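Local coordinates for neurogenic locus protein delta (Drosophila melanogaster, PDB 7ALK) that acts as a ligand of the Notch receptor, the piece here comprising its C2, DSL and first EGF domains, at residues F11-G16 with G71-N76; L136-E141 with F158-D163. All blocks are in the same frame, centred on the assembly; numbering follows the deposited sequence.

In the fold
Both contacts belong to the C2-like domain at the N-terminal end of this Delta fragment, and both reach one antiparallel sheet, in which strands 3-12 and 153-161 are neighbours, without touching. Their centres lie about 29 Å apart and their nearest atoms about 14 Å. Contact 1 is a strand pair that runs into a polar loop meeting, with Phe11, Val75 and Asn13 buried, and Asn73, Ser74 and Asp14 nearer the surface. Contact 2, partly buried as well, sets a connecting loop against the end of strand 153-161. Its buried part is aliphatic and aromatic, its outer part an arginine and serines, and it reaches a disulfide cysteine.

Contact 1 of 2, residues F11-G16 with G71-N76; sequences FSNDHG and GENSVN. With NAG (2-acetamido-2-deoxy-beta-D-glucopyranose), chain C.
Phe11 and Val75 form an antiparallel hydrogen-bonded pair: Phe11 N gives to Val75 O at 3.1 Å, and Val75 N returns to Phe11 O at 2.7 Å, each donor in the plane of the carbonyl it meets. Both side chains go to the same face of the sheet, as suits two buried apolar residues. With CG anti to the backbone N (chi1 -176°), the Phe11 ring presents its edge to the main chain, CD2 lying 3.7 Å from Asn73 O, nearly in the ring plane.

Beyond the pair, side chains take over. Ser74 OG donates to Asp14 OD1 at 2.9 Å, nearly along the carboxylate C-O axis, so a short hydroxyl and a short acid tie the residue before strand 75-76 to the turn that follows strand 3-12. That loop is a type I turn from Asn13 to Gly16, closed by Gly16 N on Asn13 O. The Asn73 amide lies against the turn, with OD1 3.3 Å from Gly16 CA and ND2 near Asp14 O; Gly16 has a positive phi, which favours glycine. Asn73 OD1 also takes a weak hydrogen bond from Cys39 N. A leucine in place of Asn73 would probably leave Cys39 N without this side-chain acceptor and set an apolar branch against the turn's carbonyls.

Asn76 carries an N-linked sugar, its ND2 bonded to NAG C1. Strand 75-76, following strand 63-72 of the other sheet, pairs with the end of strand 3-12, while Phe11 packs on Leu154 of strand 153-161 and Ile127 of strand 124-135, bridging the two sheets.

Contact 2 of 2, residues L136-E141 with F158-D163; sequences LEVSSE and FRVTCD
Val138 and Val160 lie abreast, CA to CA 5.2 Å, and the chains are joined by a backbone hydrogen bond from Ser139 N to Val160 O (3.2 Å, 147° at the hydrogen). Leu136 points toward strand 153-161, and its CD2 wedges between two apolar neighbours, 3.6 Å from Val160 CG2 and as far from Phe158 CD2, which it meets at the ring edge. Phe4 touches all three, so branched and aromatic groups fill this buried corner. Further out, Val138 CG1 rests 3.6 Å from Cys162 SG, which is bonded to Cys171.

Arg159 runs extended from CG to NE (chi2 178°, chi3 -176°), which carries its guanidinium out to the loop, where NH1 lies near Ser140 O, a weak and doubtful hydrogen bond. Its stronger partner is Glu5, in a salt bridge to NE. Thr161 CG2 sits over one guanidinium face, offset toward its rim, 3.5 Å above the plane. Ser139 OG accepts from Glu141 N at 3.2 Å, an ST turn that shapes the loop.

Such a loop, crossing from strand 124-135 of one sheet to strand 143-148 of the other, is the kind of connection that closes the end of a C2-type beta-sandwich, here with the Cys162-Cys171 disulfide next to it.

Contact 1 of 2, residues F11-G16 with G71-N76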
loop_
_atom_site.group_PDB
_atom_site.type_symbol
_atom_site.label_atom_id
_atom_site.label_comp_id
_atom_site.label_asym_id
_atom_site.label_seq_id
_atom_site.Cartn_x
_atom_site.Cartn_y
_atom_site.Cartn_z
ATOM N N PHE A 11 10.505 2.407 16.203
ATOM C CA PHE A 11 10.581 1.357 17.209
ATOM C C PHE A 11 11.409 1.875 18.375
ATOM O O PHE A 11 12.523 2.367 18.176
ATOM C CB PHE A 11 11.200 0.080 16.637
ATOM C CG PHE A 11 11.213 -1.070 17.605
ATOM C CD1 PHE A 11 10.046 -1.759 17.896
ATOM C CD2 PHE A 11 12.388 -1.459 18.223
ATOM C CE1 PHE A 11 10.053 -2.817 18.787
ATOM C CE2 PHE A 11 12.401 -2.517 19.115
ATOM C CZ PHE A 11 11.231 -3.197 19.396
ATOM N N SER A 12 10.862 1.777 19.583
ATOM C CA SER A 12 11.462 2.370 20.771
ATOM C C SER A 12 11.927 1.268 21.714
ATOM O O SER A 12 11.130 0.416 22.119
ATOM C CB SER A 12 10.471 3.296 21.476
ATOM O OG SER A 12 11.086 3.976 22.555
ATOM N N ASN A 13 13.213 1.294 22.066
ATOM C CA ASN A 13 13.779 0.348 23.019
ATOM C C ASN A 13 15.131 0.850 23.512
ATOM O O ASN A 13 16.173 0.280 23.175
ATOM C CB ASN A 13 13.910 -1.041 22.388
ATOM C CG ASN A 13 14.431 -2.081 23.362
ATOM O OD1 ASN A 13 15.394 -2.789 23.072
ATOM N ND2 ASN A 13 13.806 -2.167 24.530
ATOM N N ASP A 14 15.120 1.919 24.311
ATOM C CA ASP A 14 16.362 2.538 24.762
ATOM C C ASP A 14 17.149 1.648 25.713
ATOM O O ASP A 14 18.359 1.850 25.872
ATOM C CB ASP A 14 16.064 3.877 25.438
ATOM C CG ASP A 14 15.350 4.847 24.521
ATOM O OD1 ASP A 14 15.571 4.779 23.293
ATOM O OD2 ASP A 14 14.567 5.678 25.026
ATOM N N HIS A 15 16.499 0.672 26.343
ATOM C CA HIS A 15 17.156 -0.191 27.313
ATOM C C HIS A 15 17.824 -1.403 26.678
ATOM O O HIS A 15 18.624 -2.069 27.345
ATOM C CB HIS A 15 16.146 -0.660 28.364
ATOM C CG HIS A 15 15.531 0.456 29.152
ATOM N ND1 HIS A 15 16.006 1.748 29.107
ATOM C CD2 HIS A 15 14.480 0.471 30.004
ATOM C CE1 HIS A 15 15.273 2.513 29.897
ATOM N NE2 HIS A 15 14.340 1.763 30.454
ATOM N N GLY A 16 17.524 -1.702 25.415
ATOM C CA GLY A 16 18.082 -2.865 24.753
ATOM C C GLY A 16 17.689 -4.163 25.426
ATOM O O GLY A 16 18.543 -5.015 25.688
ATOM N N GLY A 71 18.600 -1.260 12.503
ATOM C CA GLY A 71 19.223 -0.392 13.477
ATOM C C GLY A 71 19.504 -1.102 14.780
ATOM O O GLY A 71 19.491 -2.330 14.854
ATOM N N GLU A 72 19.762 -0.299 15.812
ATOM C CA GLU A 72 20.066 -0.798 17.146
ATOM C C GLU A 72 19.184 -0.092 18.166
ATOM O O GLU A 72 19.024 1.132 18.115
ATOM C CB GLU A 72 21.542 -0.583 17.500
ATOM C CG GLU A 72 22.515 -1.306 16.587
ATOM C CD GLU A 72 23.958 -1.053 16.969
ATOM O OE1 GLU A 72 24.223 -0.042 17.651
ATOM O OE2 GLU A 72 24.827 -1.864 16.587
ATOM N N ASN A 73 18.624 -0.874 19.092
ATOM C CA ASN A 73 17.734 -0.358 20.128
ATOM C C ASN A 73 16.588 0.436 19.513
ATOM O O ASN A 73 15.825 -0.098 18.702
ATOM C CB ASN A 73 18.515 0.496 21.130
ATOM C CG ASN A 73 19.218 -0.342 22.183
ATOM O OD1 ASN A 73 19.372 -1.553 22.030
ATOM N ND2 ASN A 73 19.647 0.303 23.263
ATOM N N SER A 74 16.463 1.707 19.882
ATOM C CA SER A 74 15.433 2.553 19.291
ATOM C C SER A 74 15.841 2.954 17.877
ATOM O O SER A 74 16.989 3.338 17.637
ATOM C CB SER A 74 15.195 3.787 20.157
ATOM O OG SER A 74 16.419 4.370 20.568
ATOM N N VAL A 75 14.898 2.868 16.939
ATOM C CA VAL A 75 15.187 3.005 15.514
ATOM C C VAL A 75 14.199 3.983 14.887
ATOM O O VAL A 75 12.988 3.877 15.113
ATOM C CB VAL A 75 15.119 1.643 14.793
ATOM C CG1 VAL A 75 15.269 1.820 13.287
ATOM C CG2 VAL A 75 16.180 0.696 15.333
ATOM N N ASN A 76 14.714 4.923 14.093
ATOM C CA ASN A 76 13.877 5.802 13.280
ATOM C C ASN A 76 13.769 5.190 11.890
ATOM O O ASN A 76 14.727 5.230 11.111
ATOM C CB ASN A 76 14.453 7.213 13.203
ATOM C CG ASN A 76 13.376 8.271 13.019
ATOM O OD1 ASN A 76 12.231 7.953 12.695
ATOM N ND2 ASN A 76 13.743 9.535 13.229
HETATM C C1 NAG C . 12.860 10.685 13.157
HETATM C C2 NAG C . 12.916 11.609 11.944
HETATM C C3 NAG C . 12.157 12.902 12.252
HETATM C C4 NAG C . 10.770 12.617 12.823
HETATM C C5 NAG C . 10.788 11.534 13.904
HETATM C C6 NAG C . 9.402 11.054 14.275
HETATM C C7 NAG C . 14.639 12.529 10.437
HETATM C C8 NAG C . 16.109 12.730 10.221
HETATM N N2 NAG C . 14.293 11.896 11.565
HETATM O O3 NAG C . 12.024 13.674 11.064
HETATM O O4 NAG C . 10.256 13.808 13.409
HETATM O O5 NAG C . 11.514 10.382 13.454
HETATM O O6 NAG C . 9.406 10.341 15.505
HETATM O O7 NAG C . 13.804 12.927 9.630
#

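Contact 2 of 2, residues L136-E141 with F158-D163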
loop_
_atom_site.group_PDB
_atom_site.type_symbol
_atom_site.label_atom_id
_atom_site.label_comp_id
_atom_site.label_asym_id
_atom_site.label_seq_id
_atom_site.Cartn_x
_atom_site.Cartn_y
_atom_site.Cartn_z
ATOM N N LEU A 136 -10.740 -3.312 7.178
ATOM C CA LEU A 136 -10.088 -2.172 6.548
ATOM C C LEU A 136 -10.713 -1.897 5.187
ATOM O O LEU A 136 -10.904 -2.818 4.385
ATOM C CB LEU A 136 -8.582 -2.414 6.406
ATOM C CG LEU A 136 -7.742 -1.252 5.871
ATOM C CD1 LEU A 136 -8.124 0.047 6.555
ATOM C CD2 LEU A 136 -6.267 -1.539 6.073
ATOM N N GLU A 137 -11.018 -0.632 4.932
ATOM C CA GLU A 137 -11.633 -0.187 3.692
ATOM C C GLU A 137 -10.592 0.463 2.786
ATOM O O GLU A 137 -9.558 0.959 3.242
ATOM C CB GLU A 137 -12.773 0.798 3.977
ATOM C CG GLU A 137 -12.378 2.006 4.830
ATOM C CD GLU A 137 -12.229 1.678 6.309
ATOM O OE1 GLU A 137 -12.598 0.556 6.713
ATOM O OE2 GLU A 137 -11.733 2.541 7.065
ATOM N N VAL A 138 -10.882 0.457 1.488
ATOM C CA VAL A 138 -9.969 1.015 0.496
ATOM C C VAL A 138 -10.033 2.537 0.566
ATOM O O VAL A 138 -11.069 3.142 0.276
ATOM C CB VAL A 138 -10.308 0.510 -0.912
ATOM C CG1 VAL A 138 -9.587 1.339 -1.963
ATOM C CG2 VAL A 138 -9.932 -0.956 -1.048
ATOM N N SER A 139 -8.920 3.156 0.952
ATOM C CA SER A 139 -8.846 4.605 1.070
ATOM C C SER A 139 -7.386 5.027 1.030
ATOM O O SER A 139 -6.498 4.271 1.432
ATOM C CB SER A 139 -9.511 5.101 2.359
ATOM O OG SER A 139 -9.178 6.454 2.615
ATOM N N SER A 140 -7.150 6.247 0.545
ATOM C CA SER A 140 -5.796 6.775 0.449
ATOM C C SER A 140 -5.258 7.281 1.781
ATOM O O SER A 140 -4.085 7.665 1.847
ATOM C CB SER A 140 -5.739 7.906 -0.583
ATOM O OG SER A 140 -5.875 7.405 -1.902
ATOM N N GLU A 141 -6.071 7.293 2.834
ATOM C CA GLU A 141 -5.634 7.785 4.132
ATOM C C GLU A 141 -4.938 6.678 4.914
ATOM O O GLU A 141 -5.338 5.511 4.861
ATOM C CB GLU A 141 -6.815 8.338 4.934
ATOM C CG GLU A 141 -7.792 7.299 5.460
ATOM C CD GLU A 141 -8.643 7.830 6.599
ATOM O OE1 GLU A 141 -8.224 8.814 7.245
ATOM O OE2 GLU A 141 -9.731 7.270 6.845
ATOM N N PHE A 158 -0.776 1.945 8.194
ATOM C CA PHE A 158 -1.213 0.897 7.282
ATOM C C PHE A 158 -2.425 1.378 6.500
ATOM O O PHE A 158 -3.256 2.131 7.017
ATOM C CB PHE A 158 -1.543 -0.405 8.024
ATOM C CG PHE A 158 -2.642 -0.266 9.043
ATOM C CD1 PHE A 158 -2.370 0.200 10.319
ATOM C CD2 PHE A 158 -3.945 -0.612 8.725
ATOM C CE1 PHE A 158 -3.380 0.325 11.256
ATOM C CE2 PHE A 158 -4.958 -0.490 9.658
ATOM C CZ PHE A 158 -4.675 -0.021 10.924
ATOM N N ARG A 159 -2.521 0.930 5.248
ATOM C CA ARG A 159 -3.644 1.283 4.391
ATOM C C ARG A 159 -3.679 0.335 3.202
ATOM O O ARG A 159 -2.730 -0.410 2.945
ATOM C CB ARG A 159 -3.551 2.733 3.908
ATOM C CG ARG A 159 -2.489 2.949 2.845
ATOM C CD ARG A 159 -2.467 4.386 2.364
ATOM N NE ARG A 159 -1.508 4.576 1.283
ATOM C CZ ARG A 159 -1.219 5.749 0.738
ATOM N NH1 ARG A 159 -1.802 6.863 1.146
ATOM N NH2 ARG A 159 -0.324 5.804 -0.245
ATOM N N VAL A 160 -4.796 0.376 2.478
ATOM C CA VAL A 160 -4.960 -0.327 1.210
ATOM C C VAL A 160 -5.366 0.694 0.159
ATOM O O VAL A 160 -6.309 1.464 0.371
ATOM C CB VAL A 160 -6.008 -1.451 1.299
ATOM C CG1 VAL A 160 -5.907 -2.364 0.082
ATOM C CG2 VAL A 160 -5.841 -2.241 2.575
ATOM N N THR A 161 -4.657 0.701 -0.966
ATOM C CA THR A 161 -4.946 1.607 -2.066
ATOM C C THR A 161 -4.938 0.832 -3.374
ATOM O O THR A 161 -4.183 -0.129 -3.540
ATOM C CB THR A 161 -3.929 2.758 -2.141
ATOM O OG1 THR A 161 -2.600 2.224 -2.183
ATOM C CG2 THR A 161 -4.069 3.676 -0.935
ATOM N N CYS A 162 -5.788 1.259 -4.304
ATOM C CA CYS A 162 -5.883 0.599 -5.596
ATOM C C CYS A 162 -4.691 0.960 -6.476
ATOM O O CYS A 162 -4.090 2.030 -6.340
ATOM C CB CYS A 162 -7.184 0.978 -6.305
ATOM S SG CYS A 162 -8.707 0.588 -5.403
ATOM N N ASP A 163 -4.352 0.048 -7.385
ATOM C CA ASP A 163 -3.287 0.306 -8.340
ATOM C C ASP A 163 -3.739 1.341 -9.369
ATOM O O ASP A 163 -4.900 1.760 -9.408
ATOM C CB ASP A 163 -2.864 -0.986 -9.036
ATOM C CG ASP A 163 -2.030 -1.886 -8.143
ATOM O OD1 ASP A 163 -1.738 -1.485 -6.997
ATOM O OD2 ASP A 163 -1.667 -2.994 -8.590
#